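Local coordinates for protein mosquitocidal toxin (Lysinibacillus sphaericus, PDB 2VSE) that probably kills mosquito larvae by pairing an ADP-ribosyltransferase domain with ricin-B-like lectin domains thought to recognise sugars on target cells, at residues 294-299 with 391-396; 330-335 with 343-348; 379-384 with 401-406. One frame throughout, in Å; residues are numbered along the deposited sequence.

Contact 1: residues 294-299 with 391-396; sequences SPVESY and TPLVVS
Strands 294-299 and 393-396 meet almost at right angles (97°), their axes 6.6 Å apart at the closest, and the single backbone bridge pairs E297 with P392, the residue just before strand 393-396. The crossing joins two sheets of a ricin-B-type beta-trefoil. L393 N gives a sound bond to V296 O, 2.8 Å long and lying in the carbonyl plane, while S298 N reaches T391 O only weakly, at 3.3 Å. Both bonds use the neighbours of P392, so a residue without an N-H fits the middle of the bridge, and E297 keeps its own backbone groups for T286 on the next strand. Buried L393 fills the angle with both methyls. L393 CD1 lies against the peptide link of 297-298, 3.4 Å from E297 C, and L393 CD2 packs on V296 CG1 at 3.8 Å. V296 turns that methyl to the leucine by setting CG1 opposite its backbone N (chi1 168°), and the two side chains cross at a slant. V285, L380 and L382 add to the apolar surroundings of L393, where branched aliphatic residues suit the core. E297 instead sends an extended chain past P392, whose CA is 4.1 Å from E297 CG, and its OE2 forms a salt bridge with K390. T391 OG1 is bonded to the carbonyl of L388, and S298 OG stands 3.3 Å from that same T391 OG1.

Contact 2: residues 330-335 with 343-348; sequences LLLSWN and QVIRGY
L331 O is gripped from two directions: Y348 N reaches it across the strands at 3.1 Å, close to the carbonyl plane, and S333 OG comes from its own strand at 2.8 Å, well above that plane (60° out of it). Together with L331 N to Y348 O (2.7 Å), this closes a hydrogen-bonded pair of a beta hairpin in the beta-trefoil lectin fold. S333 and R346 form the next such pair, S333 N meeting R346 O at 2.7 Å, while L332 and G347 form the non-hydrogen-bonded pair between them; the strands run antiparallel but splayed, at 129°. Serine suits position 333 because its short side chain can bend back to L331 O and also serve Q356, while its CB meets the edge of the Y348 ring. G347, having no side chain, lets L330 fold over the backbone, with L330 CD2 3.4 Å from G347 O. On the face of L332, its CD2 methyl packs on I345 CG2 at 3.7 Å. W334 lays the indole edge against the loop at V344: V344 O lies in the ring plane, 3.4 Å from W334 CD1, and NE1 bonds to the carbonyl of E342. Q343 runs alongside the indole, its amide plane turned 65° from the ring and its NE2 bonded to G341 O. Beyond S333 a water takes over the pairing, accepting from N335 N and donating to V344 O. The contact therefore rests on backbone polarity satisfied bond by bond, with direct pairing giving way to solvent-mediated pairing as the strands part.

Contact 3: residues 379-384 with 401-406; sequences ILDLKD and SSSQEW
D381 swings its carboxylate away from the backbone N (chi1 -153°), while S403 holds OG in the cramped site between its backbone N and carbonyl carbon (chi1 60°); the two groups thus meet, with S403 OG donating to D381 OD1 over 2.8 Å. The bond falls on the syn lone pair of OD1. The same oxygen also takes L382 N, again at 2.8 Å, which approaches from above the carboxylate plane, so that the group is fixed in rotation by both its own strand and the loop. S403 OG in turn accepts from S401 OG at 3.0 Å. The other carboxylate oxygen, OD2, is bonded to S396 OG and has only a weak link to Q404 NE2, at 3.4 Å, the amide lying steeply across the carboxylate. Q404 earns its length: its extended chain lays the amide against I379 CG2, 3.8 Å from Q404 CD, and carries OE1 to N399 N and K369. Q404, E405 and W406 form the Q-x-W signature of ricin-type repeats. The tryptophan supplies both a donor and a large apolar surface. W406 NE1 points straight at L380 O, 3.2 Å away with an angle of 173° at the hydrogen, and that oxygen lies in the indole plane, although the N-H meets it from well above the carbonyl plane and not on a lone pair. L380 CD2 sits over one face near the rim, 4.1 Å above it, and L382 CD2 touches W406 CH2 obliquely at 3.8 Å. W406 opens strand 406-410, beside strand 271-277, where it packs on I275 and N277, and meets F370 of strand 368-372 edge-to-face; strand 379-382 also pairs with strand 393-396.

All three contacts lie within one trefoil lectin domain. Contacts 1 and 3 are buried, whereas contact 2 is only partly so; contacts 2 and 3 each hold a water. Contact 1 stands between the others: residues 294-299 neighbour strand 346-348 of contact 2, with S294 O meeting G347 N, and residues 391-396 pair with 379-384 of contact 3 through V394 N and D381 O. Contact 2 is regular strand pairing; contact 1 is a lone crossing of two sheets sealed by aliphatic groups; contact 3 joins a strand to a loop through side-chain polarity and an indole. Contacts 2 and 3 touch apolarly where I345 CG1 meets L380 CD1.

Contact 1: residues 294-299 with 391-396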
loop_
_atom_site.group_PDB
_atom_site.type_symbol
_atom_site.label_atom_id
_atom_site.label_comp_id
_atom_site.label_asym_id
_atom_site.label_seq_id
_atom_site.Cartn_x
_atom_site.Cartn_y
_atom_site.Cartn_z
ATOM N N SER A 294 -5.983 -39.910 -25.215
ATOM C CA SER A 294 -4.708 -39.462 -24.662
ATOM C C SER A 294 -4.739 -39.592 -23.146
ATOM O O SER A 294 -5.691 -39.139 -22.505
ATOM C CB SER A 294 -4.424 -37.999 -25.019
ATOM O OG SER A 294 -4.386 -37.815 -26.423
ATOM N N PRO A 295 -3.695 -40.202 -22.561
ATOM C CA PRO A 295 -3.663 -40.354 -21.112
ATOM C C PRO A 295 -3.598 -39.012 -20.379
ATOM O O PRO A 295 -3.087 -38.028 -20.908
ATOM C CB PRO A 295 -2.376 -41.146 -20.875
ATOM C CG PRO A 295 -1.533 -40.848 -22.055
ATOM C CD PRO A 295 -2.494 -40.774 -23.193
ATOM N N VAL A 296 -4.139 -38.985 -19.169
ATOM C CA VAL A 296 -4.035 -37.832 -18.303
ATOM C C VAL A 296 -2.971 -38.148 -17.261
ATOM O O VAL A 296 -3.055 -39.167 -16.572
ATOM C CB VAL A 296 -5.385 -37.493 -17.639
ATOM C CG1 VAL A 296 -5.196 -36.488 -16.528
ATOM C CG2 VAL A 296 -6.372 -36.962 -18.676
ATOM N N GLU A 297 -1.964 -37.280 -17.169
ATOM C CA GLU A 297 -0.800 -37.523 -16.316
ATOM C C GLU A 297 -0.540 -36.363 -15.364
ATOM O O GLU A 297 -1.056 -35.253 -15.547
ATOM C CB GLU A 297 0.454 -37.753 -17.164
ATOM C CG GLU A 297 0.436 -39.009 -18.028
ATOM C CD GLU A 297 1.421 -38.939 -19.187
ATOM O OE1 GLU A 297 1.571 -39.958 -19.891
ATOM O OE2 GLU A 297 2.041 -37.868 -19.399
ATOM N N SER A 298 0.263 -36.624 -14.341
ATOM C CA SER A 298 0.843 -35.551 -13.551
ATOM C C SER A 298 2.077 -35.060 -14.285
ATOM O O SER A 298 2.841 -35.863 -14.837
ATOM C CB SER A 298 1.229 -36.035 -12.151
ATOM O OG SER A 298 2.276 -36.989 -12.198
ATOM N N TYR A 299 2.258 -33.744 -14.306
ATOM C CA TYR A 299 3.477 -33.145 -14.840
ATOM C C TYR A 299 3.792 -31.916 -14.017
ATOM O O TYR A 299 2.893 -31.297 -13.444
ATOM C CB TYR A 299 3.302 -32.768 -16.311
ATOM C CG TYR A 299 4.580 -32.773 -17.103
ATOM C CD1 TYR A 299 4.948 -33.892 -17.852
ATOM C CD2 TYR A 299 5.423 -31.653 -17.125
ATOM C CE1 TYR A 299 6.127 -33.901 -18.595
ATOM C CE2 TYR A 299 6.608 -31.658 -17.863
ATOM C CZ TYR A 299 6.952 -32.786 -18.592
ATOM O OH TYR A 299 8.115 -32.805 -19.332
ATOM N N THR A 391 3.739 -39.808 -14.603
ATOM C CA THR A 391 3.068 -40.952 -13.969
ATOM C C THR A 391 1.552 -40.800 -14.074
ATOM O O THR A 391 0.999 -39.790 -13.629
ATOM C CB THR A 391 3.492 -41.224 -12.498
ATOM O OG1 THR A 391 3.096 -40.131 -11.664
ATOM C CG2 THR A 391 5.016 -41.497 -12.381
ATOM N N PRO A 392 0.878 -41.816 -14.658
ATOM C CA PRO A 392 -0.526 -41.712 -15.068
ATOM C C PRO A 392 -1.459 -41.397 -13.918
ATOM O O PRO A 392 -1.267 -41.897 -12.809
ATOM C CB PRO A 392 -0.853 -43.120 -15.600
ATOM C CG PRO A 392 0.450 -43.746 -15.897
ATOM C CD PRO A 392 1.425 -43.162 -14.923
ATOM N N LEU A 393 -2.461 -40.568 -14.183
ATOM C CA LEU A 393 -3.583 -40.450 -13.274
ATOM C C LEU A 393 -4.411 -41.712 -13.385
ATOM O O LEU A 393 -4.693 -42.184 -14.490
ATOM C CB LEU A 393 -4.431 -39.223 -13.591
ATOM C CG LEU A 393 -4.169 -37.994 -12.720
ATOM C CD1 LEU A 393 -2.892 -37.274 -13.126
ATOM C CD2 LEU A 393 -5.360 -37.060 -12.799
ATOM N N VAL A 394 -4.767 -42.277 -12.235
ATOM C CA VAL A 394 -5.573 -43.492 -12.187
ATOM C C VAL A 394 -6.808 -43.309 -11.321
ATOM O O VAL A 394 -6.993 -42.286 -10.668
ATOM C CB VAL A 394 -4.788 -44.719 -11.634
ATOM C CG1 VAL A 394 -3.613 -45.080 -12.534
ATOM C CG2 VAL A 394 -4.336 -44.489 -10.186
ATOM N N VAL A 395 -7.651 -44.328 -11.322
ATOM C CA VAL A 395 -8.742 -44.413 -10.382
ATOM C C VAL A 395 -8.365 -45.527 -9.396
ATOM O O VAL A 395 -7.755 -46.528 -9.789
ATOM C CB VAL A 395 -10.083 -44.638 -11.134
ATOM C CG1 VAL A 395 -10.530 -46.076 -11.079
ATOM C CG2 VAL A 395 -11.160 -43.689 -10.615
ATOM N N SER A 396 -8.663 -45.327 -8.113
ATOM C CA SER A 396 -8.353 -46.327 -7.084
ATOM C C SER A 396 -9.300 -46.232 -5.890
ATOM O O SER A 396 -9.988 -45.223 -5.711
ATOM C CB SER A 396 -6.894 -46.218 -6.617
ATOM O OG SER A 396 -6.750 -45.276 -5.568
#

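Contact 2: residues 330-335 with 343-348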
loop_
_atom_site.group_PDB
_atom_site.type_symbol
_atom_site.label_atom_id
_atom_site.label_comp_id
_atom_site.label_asym_id
_atom_site.label_seq_id
_atom_site.Cartn_x
_atom_site.Cartn_y
_atom_site.Cartn_z
ATOM N N LEU A 330 -12.113 -32.365 -25.255
ATOM C CA LEU A 330 -11.666 -33.554 -24.539
ATOM C C LEU A 330 -11.922 -33.442 -23.045
ATOM O O LEU A 330 -11.495 -32.491 -22.407
ATOM C CB LEU A 330 -10.186 -33.846 -24.802
ATOM C CG LEU A 330 -9.804 -34.424 -26.168
ATOM C CD1 LEU A 330 -8.309 -34.674 -26.227
ATOM C CD2 LEU A 330 -10.565 -35.712 -26.458
ATOM N N LEU A 331 -12.620 -34.435 -22.498
ATOM C CA LEU A 331 -13.020 -34.433 -21.092
ATOM C C LEU A 331 -12.202 -35.438 -20.286
ATOM O O LEU A 331 -11.910 -36.545 -20.756
ATOM C CB LEU A 331 -14.519 -34.760 -20.957
ATOM C CG LEU A 331 -15.579 -33.775 -21.487
ATOM C CD1 LEU A 331 -15.554 -33.608 -23.012
ATOM C CD2 LEU A 331 -16.969 -34.183 -21.019
ATOM N N LEU A 332 -11.832 -35.042 -19.074
ATOM C CA LEU A 332 -11.158 -35.928 -18.133
ATOM C C LEU A 332 -12.074 -37.116 -17.852
ATOM O O LEU A 332 -13.139 -36.951 -17.254
ATOM C CB LEU A 332 -10.841 -35.170 -16.851
ATOM C CG LEU A 332 -9.838 -35.809 -15.899
ATOM C CD1 LEU A 332 -9.046 -34.744 -15.171
ATOM C CD2 LEU A 332 -10.557 -36.708 -14.912
ATOM N N SER A 333 -11.649 -38.302 -18.297
ATOM C CA SER A 333 -12.510 -39.481 -18.368
ATOM C C SER A 333 -11.864 -40.743 -17.795
ATOM O O SER A 333 -10.641 -40.917 -17.878
ATOM C CB SER A 333 -12.880 -39.762 -19.828
ATOM O OG SER A 333 -13.664 -38.732 -20.394
ATOM N N TRP A 334 -12.702 -41.618 -17.228
ATOM C CA TRP A 334 -12.333 -43.004 -16.945
ATOM C C TRP A 334 -13.245 -43.912 -17.753
ATOM O O TRP A 334 -14.459 -43.920 -17.550
ATOM C CB TRP A 334 -12.445 -43.325 -15.446
ATOM C CG TRP A 334 -12.264 -44.794 -15.125
ATOM C CD1 TRP A 334 -11.182 -45.571 -15.432
ATOM C CD2 TRP A 334 -13.195 -45.660 -14.449
ATOM N NE1 TRP A 334 -11.378 -46.859 -14.996
ATOM C CE2 TRP A 334 -12.604 -46.944 -14.390
ATOM C CE3 TRP A 334 -14.470 -45.475 -13.892
ATOM C CZ2 TRP A 334 -13.248 -48.049 -13.787
ATOM C CZ3 TRP A 334 -15.109 -46.573 -13.287
ATOM C CH2 TRP A 334 -14.493 -47.842 -13.246
ATOM N N ASN A 335 -12.663 -44.677 -18.673
ATOM C CA ASN A 335 -13.444 -45.586 -19.514
ATOM C C ASN A 335 -13.855 -46.853 -18.746
ATOM O O ASN A 335 -13.174 -47.895 -18.784
ATOM C CB ASN A 335 -12.696 -45.900 -20.819
ATOM C CG ASN A 335 -13.422 -46.921 -21.695
ATOM O OD1 ASN A 335 -14.603 -47.232 -21.488
ATOM N ND2 ASN A 335 -12.705 -47.450 -22.680
ATOM N N GLN A 343 -7.728 -48.858 -15.276
ATOM C CA GLN A 343 -7.981 -47.960 -14.155
ATOM C C GLN A 343 -7.382 -46.584 -14.444
ATOM O O GLN A 343 -7.514 -45.667 -13.635
ATOM C CB GLN A 343 -7.426 -48.537 -12.839
ATOM C CG GLN A 343 -7.937 -49.943 -12.458
ATOM C CD GLN A 343 -9.430 -49.981 -12.123
ATOM O OE1 GLN A 343 -9.890 -49.335 -11.177
ATOM N NE2 GLN A 343 -10.186 -50.751 -12.898
ATOM N N VAL A 344 -6.748 -46.448 -15.608
ATOM C CA VAL A 344 -6.112 -45.190 -16.021
ATOM C C VAL A 344 -7.130 -44.129 -16.458
ATOM O O VAL A 344 -8.263 -44.456 -16.838
ATOM C CB VAL A 344 -5.036 -45.399 -17.131
ATOM C CG1 VAL A 344 -4.024 -46.465 -16.711
ATOM C CG2 VAL A 344 -5.673 -45.762 -18.469
ATOM N N ILE A 345 -6.714 -42.866 -16.383
ATOM C CA ILE A 345 -7.521 -41.725 -16.802
ATOM C C ILE A 345 -7.115 -41.285 -18.214
ATOM O O ILE A 345 -5.926 -41.298 -18.552
ATOM C CB ILE A 345 -7.387 -40.534 -15.776
ATOM C CG1 ILE A 345 -7.650 -41.002 -14.327
ATOM C CG2 ILE A 345 -8.286 -39.336 -16.144
ATOM C CD1 ILE A 345 -9.047 -41.612 -14.049
ATOM N N ARG A 346 -8.097 -40.925 -19.041
ATOM C CA ARG A 346 -7.813 -40.412 -20.392
ATOM C C ARG A 346 -8.710 -39.221 -20.743
ATOM O O ARG A 346 -9.667 -38.938 -20.028
ATOM C CB ARG A 346 -7.951 -41.518 -21.453
ATOM C CG ARG A 346 -7.427 -42.882 -21.032
ATOM C CD ARG A 346 -7.732 -43.951 -22.069
ATOM N NE ARG A 346 -6.583 -44.140 -22.937
ATOM C CZ ARG A 346 -5.720 -45.146 -22.833
ATOM N NH1 ARG A 346 -5.887 -46.085 -21.911
ATOM N NH2 ARG A 346 -4.691 -45.217 -23.667
ATOM N N GLY A 347 -8.391 -38.532 -21.840
ATOM C CA GLY A 347 -9.262 -37.499 -22.396
ATOM C C GLY A 347 -10.070 -38.017 -23.581
ATOM O O GLY A 347 -9.495 -38.381 -24.609
ATOM N N TYR A 348 -11.397 -38.065 -23.428
ATOM C CA TYR A 348 -12.314 -38.457 -24.510
ATOM C C TYR A 348 -13.339 -37.362 -24.800
ATOM O O TYR A 348 -13.592 -36.496 -23.943
ATOM C CB TYR A 348 -13.047 -39.747 -24.153
ATOM C CG TYR A 348 -12.218 -41.011 -24.242
ATOM C CD1 TYR A 348 -11.850 -41.540 -25.474
ATOM C CD2 TYR A 348 -11.820 -41.688 -23.083
ATOM C CE1 TYR A 348 -11.096 -42.703 -25.555
ATOM C CE2 TYR A 348 -11.064 -42.851 -23.152
ATOM C CZ TYR A 348 -10.702 -43.353 -24.391
ATOM O OH TYR A 348 -9.963 -44.515 -24.474
HETATM O O HOH W 1 -9.573 -44.874 -19.154
#

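Contact 3: residues 379-384 with 401-406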
loop_
_atom_site.group_PDB
_atom_site.type_symbol
_atom_site.label_atom_id
_atom_site.label_comp_id
_atom_site.label_asym_id
_atom_site.label_seq_id
_atom_site.Cartn_x
_atom_site.Cartn_y
_atom_site.Cartn_z
ATOM N N ILE A 379 -11.832 -43.420 -6.844
ATOM C CA ILE A 379 -11.315 -42.089 -6.520
ATOM C C ILE A 379 -10.084 -41.713 -7.359
ATOM O O ILE A 379 -9.201 -42.538 -7.595
ATOM C CB ILE A 379 -11.043 -41.972 -4.992
ATOM C CG1 ILE A 379 -12.374 -41.983 -4.234
ATOM C CG2 ILE A 379 -10.285 -40.704 -4.646
ATOM C CD1 ILE A 379 -12.424 -42.953 -3.063
ATOM N N LEU A 380 -10.057 -40.460 -7.808
ATOM C CA LEU A 380 -8.982 -39.920 -8.632
ATOM C C LEU A 380 -7.675 -39.845 -7.851
ATOM O O LEU A 380 -7.619 -39.232 -6.783
ATOM C CB LEU A 380 -9.369 -38.534 -9.139
ATOM C CG LEU A 380 -8.513 -37.925 -10.250
ATOM C CD1 LEU A 380 -8.615 -38.727 -11.551
ATOM C CD2 LEU A 380 -8.926 -36.484 -10.483
ATOM N N ASP A 381 -6.630 -40.451 -8.412
ATOM C CA ASP A 381 -5.380 -40.717 -7.705
ATOM C C ASP A 381 -4.210 -40.744 -8.695
ATOM O O ASP A 381 -4.415 -40.738 -9.913
ATOM C CB ASP A 381 -5.498 -42.071 -6.982
ATOM C CG ASP A 381 -4.609 -42.180 -5.739
ATOM O OD1 ASP A 381 -3.776 -41.282 -5.488
ATOM O OD2 ASP A 381 -4.743 -43.186 -5.007
ATOM N N LEU A 382 -2.987 -40.752 -8.160
ATOM C CA LEU A 382 -1.765 -40.957 -8.942
ATOM C C LEU A 382 -1.311 -42.411 -8.782
ATOM O O LEU A 382 -1.317 -42.941 -7.669
ATOM C CB LEU A 382 -0.647 -40.033 -8.448
ATOM C CG LEU A 382 -0.807 -38.505 -8.409
ATOM C CD1 LEU A 382 0.314 -37.889 -7.598
ATOM C CD2 LEU A 382 -0.835 -37.891 -9.790
ATOM N N LYS A 383 -0.914 -43.047 -9.883
ATOM C CA LYS A 383 -0.495 -44.453 -9.863
ATOM C C LYS A 383 0.590 -44.721 -8.819
ATOM O O LYS A 383 1.620 -44.042 -8.794
ATOM C CB LYS A 383 -0.021 -44.893 -11.251
ATOM C CG LYS A 383 0.266 -46.383 -11.388
ATOM C CD LYS A 383 0.736 -46.709 -12.790
ATOM C CE LYS A 383 0.910 -48.201 -12.986
ATOM N NZ LYS A 383 1.220 -48.497 -14.408
ATOM N N ASP A 384 0.334 -45.709 -7.958
ATOM C CA ASP A 384 1.247 -46.119 -6.871
ATOM C C ASP A 384 1.628 -44.973 -5.926
ATOM O O ASP A 384 2.501 -45.130 -5.067
ATOM C CB ASP A 384 2.511 -46.798 -7.430
ATOM C CG ASP A 384 2.211 -48.115 -8.138
ATOM O OD1 ASP A 384 1.379 -48.904 -7.638
ATOM O OD2 ASP A 384 2.824 -48.369 -9.197
ATOM N N SER A 401 -3.964 -42.007 1.932
ATOM C CA SER A 401 -2.848 -41.390 1.210
ATOM C C SER A 401 -3.178 -40.015 0.629
ATOM O O SER A 401 -4.303 -39.760 0.188
ATOM C CB SER A 401 -2.352 -42.328 0.102
ATOM O OG SER A 401 -1.431 -41.678 -0.759
ATOM N N SER A 402 -2.173 -39.141 0.620
ATOM C CA SER A 402 -2.338 -37.761 0.170
ATOM C C SER A 402 -2.299 -37.601 -1.347
ATOM O O SER A 402 -2.523 -36.499 -1.864
ATOM C CB SER A 402 -1.284 -36.873 0.818
ATOM O OG SER A 402 -1.517 -36.799 2.209
ATOM N N SER A 403 -2.020 -38.694 -2.055
ATOM C CA SER A 403 -1.978 -38.668 -3.512
ATOM C C SER A 403 -3.381 -38.638 -4.127
ATOM O O SER A 403 -3.533 -38.369 -5.319
ATOM C CB SER A 403 -1.164 -39.844 -4.057
ATOM O OG SER A 403 -1.720 -41.085 -3.657
ATOM N N GLN A 404 -4.408 -38.917 -3.325
ATOM C CA GLN A 404 -5.785 -38.773 -3.820
ATOM C C GLN A 404 -6.471 -37.496 -3.302
ATOM O O GLN A 404 -7.678 -37.290 -3.495
ATOM C CB GLN A 404 -6.640 -40.057 -3.631
ATOM C CG GLN A 404 -6.926 -40.476 -2.196
ATOM C CD GLN A 404 -7.695 -41.799 -2.085
ATOM O OE1 GLN A 404 -8.591 -41.935 -1.249
ATOM N NE2 GLN A 404 -7.338 -42.777 -2.918
ATOM N N GLU A 405 -5.682 -36.635 -2.662
ATOM C CA GLU A 405 -6.167 -35.319 -2.242
ATOM C C GLU A 405 -5.648 -34.242 -3.196
ATOM O O GLU A 405 -4.485 -34.274 -3.614
ATOM C CB GLU A 405 -5.805 -35.027 -0.776
ATOM C CG GLU A 405 -6.517 -35.936 0.243
ATOM C CD GLU A 405 -6.399 -35.455 1.699
ATOM O OE1 GLU A 405 -5.948 -36.241 2.558
ATOM O OE2 GLU A 405 -6.761 -34.297 1.994
ATOM N N TRP A 406 -6.521 -33.303 -3.556
ATOM C CA TRP A 406 -6.191 -32.287 -4.557
ATOM C C TRP A 406 -6.584 -30.871 -4.147
ATOM O O TRP A 406 -7.518 -30.676 -3.357
ATOM C CB TRP A 406 -6.875 -32.603 -5.891
ATOM C CG TRP A 406 -6.598 -33.978 -6.417
ATOM C CD1 TRP A 406 -7.249 -35.133 -6.082
ATOM C CD2 TRP A 406 -5.603 -34.342 -7.377
ATOM N NE1 TRP A 406 -6.717 -36.190 -6.770
ATOM C CE2 TRP A 406 -5.708 -35.735 -7.577
ATOM C CE3 TRP A 406 -4.638 -33.629 -8.093
ATOM C CZ2 TRP A 406 -4.879 -36.431 -8.462
ATOM C CZ3 TRP A 406 -3.808 -34.322 -8.968
ATOM C CH2 TRP A 406 -3.937 -35.712 -9.143
HETATM O O HOH W 2 -9.517 -37.371 -5.668
#